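Local coordinates for putative uncharacterized protein tcp24 (Actinoplanes teichomyceticus, PDB 4Q38), which transfers a long acyl chain from acyl-CoA to an amino sugar of the glycopeptide antibiotic teicoplanin, at residues A[127-138]-A[151-162]; A[217-225]-A[267-275]. All coordinates share one frame; numbering follows the deposited sequence.

In the fold
The two contacts lie in the two halves of the chain, with centres about 27 Å apart and nearest atoms about 8 Å apart. Interaction 1 (127-138 with 151-162) is a helical packing in the N-terminal domain; interaction 2 (217-225 with 267-275) belongs to the GNAT-like domain and grips the pyrophosphate of coenzyme A. The decanoyl-glucosamine ligand relates them: it touches Gln157 of interaction 1 and Leu219, Ile268 and Trp275 of interaction 2. Leu158, in the packed interface of interaction 1, has its side chain about 12 Å from this ligand, whereas the side chain of Trp275 comes within about 4 Å of it.

Interaction 1: residues A[127-138]-A[151-162]; sequences VYVFLATVPAVR and GWETLTQLGELV
Phe130 and Leu158 lie in the tightly packed, buried part of this antiparallel helix packing in the N-terminal domain, where helix 125-143 runs against helices 148-155 and 157-169. The CB of Leu158 sits over the centre of the Phe130 ring, 4.0 Å from its centroid in a CH-pi contact, and Leu158 CD2 comes down on the same face at 3.6 Å from CD1 of Phe130. With Phe130 CG anti to the backbone N (chi1 -165°), the ring extends into the interface, and its CZ reaches Leu155 CD2 at 3.8 Å. Leu155 then meets Val137 tip to tip. Helix 177-184 adds to this buried core, its Thr180 and Leu184 also touching Phe130. The short-segment axes of 127-138 and 157-162 stay 11.8 Å apart, a spacing bridged by Phe130 and Leu158. Toward Val127, still buried, the packing thins to methyl contacts with Val162 and, more distantly, Leu158.

At the other end, Arg138 and Trp152 are both partly exposed. The arginine chain, bent at chi2 and chi3, lays CD over the six-membered ring of Trp152 and CZ over the five-membered ring, the latter a cation-pi contact with guanidinium and indole planes 48° apart. Asp148 forms a salt bridge with Arg138 NH2, and His141 is hydrogen-bonded to NH1, so both terminal nitrogens have a polar partner besides the indole face. Arg138 NE lies 3.6 Å from Trp152 CE2.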
loop_
_atom_site.group_PDB
_atom_site.type_symbol
_atom_site.label_atom_id
_atom_site.label_comp_id
_atom_site.label_asym_id
_atom_site.label_seq_id
_atom_site.Cartn_x
_atom_site.Cartn_y
_atom_site.Cartn_z
ATOM N N VAL A 127 -7.347 5.616 7.932
ATOM C CA VAL A 127 -7.458 6.868 7.185
ATOM C C VAL A 127 -7.127 8.057 8.103
ATOM O O VAL A 127 -6.412 8.996 7.694
ATOM C CB VAL A 127 -8.858 7.030 6.557
ATOM C CG1 VAL A 127 -8.974 8.367 5.832
ATOM C CG2 VAL A 127 -9.141 5.882 5.601
ATOM N N TYR A 128 -7.638 8.023 9.341
ATOM C CA TYR A 128 -7.322 9.087 10.319
ATOM C C TYR A 128 -5.834 9.094 10.657
ATOM O O TYR A 128 -5.227 10.155 10.772
ATOM C CB TYR A 128 -8.172 8.964 11.600
ATOM C CG TYR A 128 -9.650 9.030 11.311
ATOM C CD1 TYR A 128 -10.207 10.152 10.689
ATOM C CD2 TYR A 128 -10.481 7.961 11.611
ATOM C CE1 TYR A 128 -11.556 10.204 10.385
ATOM C CE2 TYR A 128 -11.837 7.999 11.311
ATOM C CZ TYR A 128 -12.361 9.123 10.700
ATOM O OH TYR A 128 -13.692 9.172 10.393
ATOM N N VAL A 129 -5.258 7.902 10.813
ATOM C CA VAL A 129 -3.804 7.778 10.958
ATOM C C VAL A 129 -3.103 8.476 9.800
ATOM O O VAL A 129 -2.194 9.280 10.028
ATOM C CB VAL A 129 -3.324 6.312 11.025
ATOM C CG1 VAL A 129 -1.796 6.259 11.070
ATOM C CG2 VAL A 129 -3.877 5.614 12.254
ATOM N N PHE A 130 -3.538 8.180 8.570
ATOM C CA PHE A 130 -2.909 8.746 7.379
ATOM C C PHE A 130 -3.032 10.278 7.397
ATOM O O PHE A 130 -2.036 10.983 7.231
ATOM C CB PHE A 130 -3.545 8.160 6.104
ATOM C CG PHE A 130 -2.750 8.395 4.837
ATOM C CD1 PHE A 130 -2.720 9.650 4.222
ATOM C CD2 PHE A 130 -2.066 7.339 4.229
ATOM C CE1 PHE A 130 -2.003 9.852 3.045
ATOM C CE2 PHE A 130 -1.347 7.535 3.058
ATOM C CZ PHE A 130 -1.320 8.788 2.459
ATOM N N LEU A 131 -4.254 10.778 7.613
ATOM C CA LEU A 131 -4.510 12.229 7.670
ATOM C C LEU A 131 -3.659 12.928 8.736
ATOM O O LEU A 131 -3.124 14.011 8.505
ATOM C CB LEU A 131 -6.000 12.510 7.940
ATOM C CG LEU A 131 -6.999 12.067 6.866
ATOM C CD1 LEU A 131 -8.440 12.329 7.279
ATOM C CD2 LEU A 131 -6.694 12.722 5.526
ATOM N N ALA A 132 -3.546 12.307 9.902
ATOM C CA ALA A 132 -2.795 12.889 11.006
ATOM C C ALA A 132 -1.293 12.920 10.706
ATOM O O ALA A 132 -0.548 13.707 11.301
ATOM C CB ALA A 132 -3.068 12.120 12.284
ATOM N N THR A 133 -0.861 12.071 9.773
ATOM C CA THR A 133 0.565 11.878 9.494
ATOM C C THR A 133 1.011 12.647 8.249
ATOM O O THR A 133 2.210 12.797 8.005
ATOM C CB THR A 133 0.894 10.369 9.382
ATOM O OG1 THR A 133 0.361 9.689 10.525
ATOM C CG2 THR A 133 2.400 10.108 9.295
ATOM N N VAL A 134 0.051 13.164 7.482
ATOM C CA VAL A 134 0.365 13.931 6.277
ATOM C C VAL A 134 1.341 15.099 6.550
ATOM O O VAL A 134 2.319 15.254 5.803
ATOM C CB VAL A 134 -0.906 14.416 5.529
ATOM C CG1 VAL A 134 -0.578 15.503 4.513
ATOM C CG2 VAL A 134 -1.610 13.249 4.847
ATOM N N PRO A 135 1.085 15.917 7.607
ATOM C CA PRO A 135 2.006 17.038 7.834
ATOM C C PRO A 135 3.447 16.577 8.066
ATOM O O PRO A 135 4.371 17.147 7.483
ATOM C CB PRO A 135 1.445 17.717 9.091
ATOM C CG PRO A 135 -0.010 17.362 9.099
ATOM C CD PRO A 135 -0.060 15.955 8.539
ATOM N N ALA A 136 3.634 15.542 8.881
ATOM C CA ALA A 136 4.970 14.990 9.119
ATOM C C ALA A 136 5.667 14.519 7.829
ATOM O O ALA A 136 6.823 14.876 7.571
ATOM C CB ALA A 136 4.901 13.848 10.125
ATOM N N VAL A 137 4.979 13.726 7.009
ATOM C CA VAL A 137 5.639 13.225 5.789
ATOM C C VAL A 137 5.883 14.357 4.792
ATOM O O VAL A 137 6.898 14.360 4.103
ATOM C CB VAL A 137 4.934 11.991 5.154
ATOM C CG1 VAL A 137 3.579 12.360 4.538
ATOM C CG2 VAL A 137 5.849 11.327 4.125
ATOM N N ARG A 138 4.973 15.330 4.730
ATOM C CA ARG A 138 5.159 16.479 3.838
ATOM C C ARG A 138 6.380 17.316 4.257
ATOM O O ARG A 138 7.090 17.858 3.399
ATOM C CB ARG A 138 3.892 17.355 3.763
ATOM C CG ARG A 138 2.717 16.734 3.008
ATOM C CD ARG A 138 3.020 16.549 1.529
ATOM N NE ARG A 138 3.194 17.826 0.829
ATOM C CZ ARG A 138 4.113 18.059 -0.109
ATOM N NH1 ARG A 138 4.987 17.112 -0.473
ATOM N NH2 ARG A 138 4.175 19.256 -0.678
ATOM N N GLY A 151 5.310 14.553 -4.256
ATOM C CA GLY A 151 4.827 14.264 -2.906
ATOM C C GLY A 151 3.332 13.975 -2.895
ATOM O O GLY A 151 2.894 12.961 -2.352
ATOM N N TRP A 152 2.549 14.872 -3.502
ATOM C CA TRP A 152 1.099 14.675 -3.582
ATOM C C TRP A 152 0.712 13.482 -4.422
ATOM O O TRP A 152 -0.105 12.673 -3.994
ATOM C CB TRP A 152 0.390 15.958 -4.044
ATOM C CG TRP A 152 0.380 17.004 -2.953
ATOM C CD1 TRP A 152 0.989 18.258 -2.968
ATOM C CD2 TRP A 152 -0.244 16.901 -1.624
ATOM N NE1 TRP A 152 0.777 18.926 -1.783
ATOM C CE2 TRP A 152 0.052 18.168 -0.930
ATOM C CE3 TRP A 152 -1.002 15.927 -0.963
ATOM C CZ2 TRP A 152 -0.399 18.428 0.362
ATOM C CZ3 TRP A 152 -1.444 16.198 0.344
ATOM C CH2 TRP A 152 -1.153 17.421 0.988
ATOM N N GLU A 153 1.310 13.342 -5.603
ATOM C CA GLU A 153 1.022 12.189 -6.472
ATOM C C GLU A 153 1.220 10.870 -5.713
ATOM O O GLU A 153 0.420 9.942 -5.833
ATOM C CB GLU A 153 1.912 12.225 -7.714
ATOM C CG GLU A 153 1.553 11.231 -8.809
ATOM C CD GLU A 153 2.541 11.280 -9.967
ATOM O OE1 GLU A 153 3.026 12.387 -10.283
ATOM O OE2 GLU A 153 2.844 10.214 -10.557
ATOM N N THR A 154 2.289 10.804 -4.927
ATOM C CA THR A 154 2.574 9.630 -4.097
ATOM C C THR A 154 1.458 9.356 -3.083
ATOM O O THR A 154 0.979 8.230 -2.957
ATOM C CB THR A 154 3.930 9.808 -3.396
ATOM O OG1 THR A 154 4.955 9.954 -4.396
ATOM C CG2 THR A 154 4.244 8.610 -2.481
ATOM N N LEU A 155 1.039 10.396 -2.367
ATOM C CA LEU A 155 0.063 10.239 -1.295
ATOM C C LEU A 155 -1.357 9.918 -1.771
ATOM O O LEU A 155 -2.165 9.443 -0.976
ATOM C CB LEU A 155 0.072 11.480 -0.371
ATOM C CG LEU A 155 1.399 11.740 0.359
ATOM C CD1 LEU A 155 1.340 13.027 1.177
ATOM C CD2 LEU A 155 1.801 10.565 1.249
ATOM N N THR A 156 -1.656 10.182 -3.052
ATOM C CA THR A 156 -2.979 9.887 -3.635
ATOM C C THR A 156 -3.345 8.412 -3.658
ATOM O O THR A 156 -4.518 8.088 -3.857
ATOM C CB THR A 156 -3.143 10.383 -5.097
ATOM O OG1 THR A 156 -2.217 9.696 -5.953
ATOM C CG2 THR A 156 -2.962 11.896 -5.208
ATOM N N GLN A 157 -2.381 7.505 -3.462
ATOM C CA GLN A 157 -2.784 6.100 -3.364
ATOM C C GLN A 157 -3.749 5.856 -2.198
ATOM O O GLN A 157 -4.449 4.847 -2.185
ATOM C CB GLN A 157 -1.623 5.084 -3.337
ATOM C CG GLN A 157 -2.146 3.684 -3.713
ATOM C CD GLN A 157 -1.086 2.616 -3.920
ATOM O OE1 GLN A 157 -1.283 1.662 -4.703
ATOM N NE2 GLN A 157 0.014 2.741 -3.224
ATOM N N LEU A 158 -3.807 6.776 -1.230
ATOM C CA LEU A 158 -4.806 6.641 -0.165
ATOM C C LEU A 158 -6.202 6.495 -0.759
ATOM O O LEU A 158 -6.960 5.608 -0.374
ATOM C CB LEU A 158 -4.771 7.829 0.812
ATOM C CG LEU A 158 -5.862 7.785 1.893
ATOM C CD1 LEU A 158 -5.691 6.585 2.829
ATOM C CD2 LEU A 158 -5.899 9.093 2.679
ATOM N N GLY A 159 -6.535 7.367 -1.705
ATOM C CA GLY A 159 -7.854 7.318 -2.341
ATOM C C GLY A 159 -8.122 5.997 -3.038
ATOM O O GLY A 159 -9.206 5.438 -2.928
ATOM N N GLU A 160 -7.124 5.497 -3.758
ATOM C CA GLU A 160 -7.214 4.210 -4.450
ATOM C C GLU A 160 -7.519 3.088 -3.460
ATOM O O GLU A 160 -8.376 2.243 -3.701
ATOM C CB GLU A 160 -5.889 3.937 -5.181
ATOM C CG GLU A 160 -5.769 2.551 -5.825
ATOM C CD GLU A 160 -4.406 2.312 -6.460
ATOM O OE1 GLU A 160 -3.948 3.188 -7.216
ATOM O OE2 GLU A 160 -3.792 1.241 -6.216
ATOM N N LEU A 161 -6.819 3.097 -2.331
ATOM C CA LEU A 161 -6.951 2.019 -1.345
ATOM C C LEU A 161 -8.285 2.116 -0.610
ATOM O O LEU A 161 -8.886 1.099 -0.277
ATOM C CB LEU A 161 -5.778 2.049 -0.362
ATOM C CG LEU A 161 -4.383 1.790 -0.974
ATOM C CD1 LEU A 161 -3.290 2.255 -0.019
ATOM C CD2 LEU A 161 -4.191 0.312 -1.326
ATOM N N VAL A 162 -8.752 3.342 -0.373
ATOM C CA VAL A 162 -10.104 3.543 0.152
ATOM C C VAL A 162 -11.145 2.962 -0.836
ATOM O O VAL A 162 -12.007 2.171 -0.443
ATOM C CB VAL A 162 -10.362 5.031 0.465
ATOM C CG1 VAL A 162 -11.805 5.249 0.897
ATOM C CG2 VAL A 162 -9.416 5.497 1.562
#

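Interaction 2: residues A[217-225]-A[267-275]; sequences GPLLPKAYD and NIIQLARFW. With COA (coenzyme A), chain D.
Leu219 and Asn267 meet where the GNAT-like fold binds the pyrophosphate of coenzyme A, in the loop just before helix 221-238 and at the first turn of helix 267-272. One phosphoryl oxygen, O4A, is held from both segments: Leu219 N donates to it at 2.7 Å, and Asn267 ND2 at 2.9 Å with a nearly straight N-H...O angle of 165°. The other phosphate is bound by consecutive backbone amides at the first turn of helix 267-272, Asn267 N to O1A and Ile268 N to O2A. These first-turn amides, whose N-H groups are not used by the helix itself, probably help to balance the phosphate charge, and Ser266 OG adds a bond to the cofactor.

Around this first shell, Leu219 centres an inverse gamma turn that presents its amide to the phosphate while its carbonyl O packs 3.2 Å from Asn267 CB. Asn267 CG stands anti to its carbonyl carbon (chi1 -67°), which directs the amide toward this loop, with OD1 beside Pro221 CD.

Farther out, Leu271 reaches across from helix 267-272 and packs against Leu219, Pro221 and Tyr224. Its CD1 touches Leu219, and both methyls lie over one face of the Tyr224 ring, CD2 at 3.6 Å from Tyr224 CD2. Leu194 of strand 194-200 touches both Leu219 and Tyr224, tying the loop and helix to the central sheet. Beyond Leu271, Trp275, which also touches the decanoyl sugar, gives a weak, bent hydrogen bond from NE1 to Tyr224 OH, 3.0 Å long with an angle of 127°.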
loop_
_atom_site.group_PDB
_atom_site.type_symbol
_atom_site.label_atom_id
_atom_site.label_comp_id
_atom_site.label_asym_id
_atom_site.label_seq_id
_atom_site.Cartn_x
_atom_site.Cartn_y
_atom_site.Cartn_z
ATOM N N GLY A 217 -4.579 3.846 -15.294
ATOM C CA GLY A 217 -4.783 3.182 -16.588
ATOM C C GLY A 217 -3.806 2.048 -16.887
ATOM O O GLY A 217 -3.064 1.613 -16.002
ATOM N N PRO A 218 -3.805 1.554 -18.144
ATOM C CA PRO A 218 -2.954 0.420 -18.509
ATOM C C PRO A 218 -1.466 0.681 -18.335
ATOM O O PRO A 218 -1.020 1.829 -18.345
ATOM C CB PRO A 218 -3.277 0.192 -19.998
ATOM C CG PRO A 218 -4.661 0.740 -20.166
ATOM C CD PRO A 218 -4.720 1.933 -19.245
ATOM N N LEU A 219 -0.708 -0.397 -18.179
ATOM C CA LEU A 219 0.736 -0.315 -18.051
ATOM C C LEU A 219 1.362 -0.162 -19.447
ATOM O O LEU A 219 2.074 -1.050 -19.923
ATOM C CB LEU A 219 1.251 -1.579 -17.352
ATOM C CG LEU A 219 2.255 -1.493 -16.200
ATOM C CD1 LEU A 219 3.033 -2.795 -16.100
ATOM C CD2 LEU A 219 3.204 -0.310 -16.319
ATOM N N LEU A 220 1.084 0.968 -20.101
ATOM C CA LEU A 220 1.567 1.239 -21.460
ATOM C C LEU A 220 3.098 1.300 -21.483
ATOM O O LEU A 220 3.704 1.882 -20.576
ATOM C CB LEU A 220 0.978 2.554 -21.984
ATOM C CG LEU A 220 -0.545 2.701 -22.183
ATOM C CD1 LEU A 220 -0.888 4.108 -22.651
ATOM C CD2 LEU A 220 -1.093 1.678 -23.174
ATOM N N PRO A 221 3.734 0.661 -22.488
ATOM C CA PRO A 221 5.191 0.682 -22.597
ATOM C C PRO A 221 5.855 2.050 -22.474
ATOM O O PRO A 221 6.867 2.153 -21.776
ATOM C CB PRO A 221 5.432 0.037 -23.963
ATOM C CG PRO A 221 4.389 -1.032 -23.982
ATOM C CD PRO A 221 3.164 -0.397 -23.347
ATOM N N LYS A 222 5.294 3.088 -23.105
ATOM C CA LYS A 222 5.865 4.438 -23.002
ATOM C C LYS A 222 5.757 5.029 -21.601
ATOM O O LYS A 222 6.627 5.774 -21.186
ATOM C CB LYS A 222 5.222 5.423 -23.989
ATOM C CG LYS A 222 5.866 5.445 -25.363
ATOM C CD LYS A 222 4.888 4.978 -26.425
ATOM C CE LYS A 222 4.990 5.823 -27.687
ATOM N NZ LYS A 222 6.306 5.680 -28.372
ATOM N N ALA A 223 4.688 4.702 -20.885
ATOM C CA ALA A 223 4.518 5.189 -19.511
ATOM C C ALA A 223 5.473 4.445 -18.569
ATOM O O ALA A 223 6.115 5.053 -17.705
ATOM C CB ALA A 223 3.078 5.012 -19.067
ATOM N N TYR A 224 5.561 3.132 -18.749
ATOM C CA TYR A 224 6.522 2.307 -17.999
ATOM C C TYR A 224 7.967 2.810 -18.208
ATOM O O TYR A 224 8.724 2.975 -17.235
ATOM C CB TYR A 224 6.372 0.841 -18.418
ATOM C CG TYR A 224 7.488 -0.101 -17.973
ATOM C CD1 TYR A 224 7.421 -0.785 -16.761
ATOM C CD2 TYR A 224 8.587 -0.335 -18.793
ATOM C CE1 TYR A 224 8.440 -1.655 -16.370
ATOM C CE2 TYR A 224 9.603 -1.198 -18.413
ATOM C CZ TYR A 224 9.531 -1.855 -17.204
ATOM O OH TYR A 224 10.566 -2.713 -16.855
ATOM N N ASP A 225 8.328 3.061 -19.467
ATOM C CA ASP A 225 9.682 3.491 -19.809
ATOM C C ASP A 225 10.025 4.861 -19.226
ATOM O O ASP A 225 11.151 5.077 -18.773
ATOM C CB ASP A 225 9.886 3.476 -21.326
ATOM C CG ASP A 225 10.075 2.074 -21.872
ATOM O OD1 ASP A 225 10.639 1.211 -21.157
ATOM O OD2 ASP A 225 9.670 1.833 -23.025
ATOM N N ASN A 267 0.262 -5.796 -22.384
ATOM C CA ASN A 267 1.327 -4.970 -21.814
ATOM C C ASN A 267 2.238 -5.765 -20.876
ATOM O O ASN A 267 3.458 -5.617 -20.924
ATOM C CB ASN A 267 0.729 -3.761 -21.083
ATOM C CG ASN A 267 0.054 -2.790 -22.039
ATOM O OD1 ASN A 267 0.560 -2.541 -23.127
ATOM N ND2 ASN A 267 -1.093 -2.250 -21.639
ATOM N N ILE A 268 1.632 -6.605 -20.039
ATOM C CA ILE A 268 2.377 -7.483 -19.125
ATOM C C ILE A 268 3.365 -8.361 -19.907
ATOM O O ILE A 268 4.565 -8.367 -19.615
ATOM C CB ILE A 268 1.422 -8.314 -18.236
ATOM C CG1 ILE A 268 0.718 -7.383 -17.229
ATOM C CG2 ILE A 268 2.174 -9.428 -17.503
ATOM C CD1 ILE A 268 -0.463 -7.986 -16.494
ATOM N N ILE A 269 2.869 -9.056 -20.928
ATOM C CA ILE A 269 3.722 -9.939 -21.726
ATOM C C ILE A 269 4.893 -9.170 -22.331
ATOM O O ILE A 269 6.054 -9.533 -22.096
ATOM C CB ILE A 269 2.921 -10.720 -22.798
ATOM C CG1 ILE A 269 1.801 -11.536 -22.137
ATOM C CG2 ILE A 269 3.840 -11.639 -23.609
ATOM C CD1 ILE A 269 2.276 -12.642 -21.211
ATOM N N GLN A 270 4.601 -8.089 -23.060
ATOM C CA GLN A 270 5.647 -7.285 -23.708
ATOM C C GLN A 270 6.707 -6.804 -22.713
ATOM O O GLN A 270 7.906 -6.959 -22.949
ATOM C CB GLN A 270 5.044 -6.073 -24.430
ATOM C CG GLN A 270 4.128 -6.387 -25.600
ATOM C CD GLN A 270 3.249 -5.202 -25.969
ATOM O OE1 GLN A 270 3.738 -4.095 -26.217
ATOM N NE2 GLN A 270 1.942 -5.428 -26.005
ATOM N N LEU A 271 6.264 -6.254 -21.583
ATOM C CA LEU A 271 7.195 -5.661 -20.624
ATOM C C LEU A 271 7.947 -6.683 -19.757
ATOM O O LEU A 271 9.108 -6.457 -19.419
ATOM C CB LEU A 271 6.500 -4.604 -19.747
ATOM C CG LEU A 271 5.906 -3.387 -20.482
ATOM C CD1 LEU A 271 5.059 -2.556 -19.522
ATOM C CD2 LEU A 271 6.998 -2.545 -21.128
ATOM N N ALA A 272 7.299 -7.796 -19.404
ATOM C CA ALA A 272 7.975 -8.864 -18.632
ATOM C C ALA A 272 9.193 -9.421 -19.373
ATOM O O ALA A 272 10.112 -9.963 -18.752
ATOM C CB ALA A 272 7.007 -9.992 -18.270
ATOM N N ARG A 273 9.193 -9.276 -20.698
ATOM C CA ARG A 273 10.313 -9.717 -21.548
ATOM C C ARG A 273 11.634 -9.012 -21.258
ATOM O O ARG A 273 12.704 -9.569 -21.517
ATOM C CB ARG A 273 9.958 -9.580 -23.035
ATOM C CG ARG A 273 9.326 -10.838 -23.602
ATOM C CD ARG A 273 8.650 -10.587 -24.938
ATOM N NE ARG A 273 7.785 -11.710 -25.299
ATOM C CZ ARG A 273 6.723 -11.624 -26.095
ATOM N NH1 ARG A 273 6.374 -10.460 -26.625
ATOM N NH2 ARG A 273 6.000 -12.702 -26.355
ATOM N N PHE A 274 11.567 -7.798 -20.719
ATOM C CA PHE A 274 12.772 -7.089 -20.304
ATOM C C PHE A 274 13.326 -7.565 -18.949
ATOM O O PHE A 274 14.459 -7.247 -18.598
ATOM C CB PHE A 274 12.522 -5.579 -20.262
ATOM C CG PHE A 274 12.160 -4.974 -21.597
ATOM C CD1 PHE A 274 13.119 -4.824 -22.594
ATOM C CD2 PHE A 274 10.864 -4.529 -21.846
ATOM C CE1 PHE A 274 12.787 -4.255 -23.818
ATOM C CE2 PHE A 274 10.527 -3.959 -23.067
ATOM C CZ PHE A 274 11.488 -3.822 -24.056
ATOM N N TRP A 275 12.530 -8.317 -18.190
ATOM C CA TRP A 275 12.913 -8.720 -16.835
ATOM C C TRP A 275 13.739 -9.973 -16.791
ATOM O O TRP A 275 13.552 -10.874 -17.600
ATOM C CB TRP A 275 11.669 -8.870 -15.956
ATOM C CG TRP A 275 11.105 -7.520 -15.618
ATOM C CD1 TRP A 275 10.461 -6.630 -16.474
ATOM C CD2 TRP A 275 11.154 -6.837 -14.315
ATOM N NE1 TRP A 275 10.121 -5.474 -15.810
ATOM C CE2 TRP A 275 10.511 -5.533 -14.512
ATOM C CE3 TRP A 275 11.656 -7.162 -13.055
ATOM C CZ2 TRP A 275 10.372 -4.618 -13.474
ATOM C CZ3 TRP A 275 11.521 -6.228 -12.023
ATOM C CH2 TRP A 275 10.885 -4.986 -12.227
HETATM N N1A COA D . -8.087 -7.090 -13.690
HETATM C C2A COA D . -8.827 -7.486 -14.744
HETATM N N3A COA D . -8.384 -7.470 -16.014
HETATM C C4A COA D . -7.128 -7.036 -16.293
HETATM C C5A COA D . -6.258 -6.583 -15.193
HETATM C C6A COA D . -6.819 -6.633 -13.824
HETATM N N6A COA D . -6.102 -6.253 -12.737
HETATM N N7A COA D . -5.093 -6.217 -15.759
HETATM C C8A COA D . -5.199 -6.417 -17.093
HETATM N N9A COA D . -6.420 -6.892 -17.410
HETATM C C1B COA D . -6.903 -7.249 -18.765
HETATM C C2B COA D . -6.760 -6.129 -19.779
HETATM O O2B COA D . -7.908 -5.287 -19.768
HETATM C C3B COA D . -6.591 -6.901 -21.071
HETATM O O3B COA D . -7.870 -7.404 -21.466
HETATM P P3B COA D . -8.239 -7.834 -22.983
HETATM O O7A COA D . -8.375 -6.518 -23.685
HETATM O O8A COA D . -9.496 -8.638 -22.784
HETATM O O9A COA D . -7.077 -8.672 -23.463
HETATM C C4B COA D . -5.743 -8.091 -20.634
HETATM O O4B COA D . -6.097 -8.319 -19.268
HETATM C C5B COA D . -4.233 -7.877 -20.773
HETATM O O5B COA D . -3.813 -6.790 -19.930
HETATM P P1A COA D . -2.352 -6.134 -20.011
HETATM O O1A COA D . -2.226 -5.219 -21.199
HETATM O O2A COA D . -1.361 -7.255 -19.839
HETATM O O3A COA D . -2.319 -5.244 -18.655
HETATM P P2A COA D . -2.846 -3.730 -18.505
HETATM O O4A COA D . -1.737 -2.783 -18.876
HETATM O O5A COA D . -4.188 -3.549 -19.165
HETATM O O6A COA D . -3.094 -3.686 -16.914
HETATM C CBP COA D . -2.267 -3.259 -14.635
HETATM C CCP COA D . -1.995 -3.855 -16.013
HETATM C CDP COA D . -1.038 -3.578 -13.800
HETATM C CEP COA D . -2.436 -1.760 -14.781
HETATM C CAP COA D . -3.537 -3.889 -14.014
HETATM O OAP COA D . -3.418 -5.313 -14.007
HETATM C C9P COA D . -3.893 -3.451 -12.605
HETATM O O9P COA D . -4.401 -2.360 -12.410
HETATM N N8P COA D . -3.664 -4.318 -11.614
HETATM C C7P COA D . -3.804 -3.963 -10.212
HETATM C C6P COA D . -2.474 -3.482 -9.632
HETATM C C5P COA D . -1.448 -4.604 -9.624
HETATM O O5P COA D . -1.768 -5.747 -9.930
HETATM N N4P COA D . -0.202 -4.257 -9.290
HETATM C C3P COA D . 0.834 -5.245 -9.005
HETATM C C2P COA D . 0.702 -5.873 -7.626
HETATM S S1P COA D . 2.030 -7.095 -7.354
#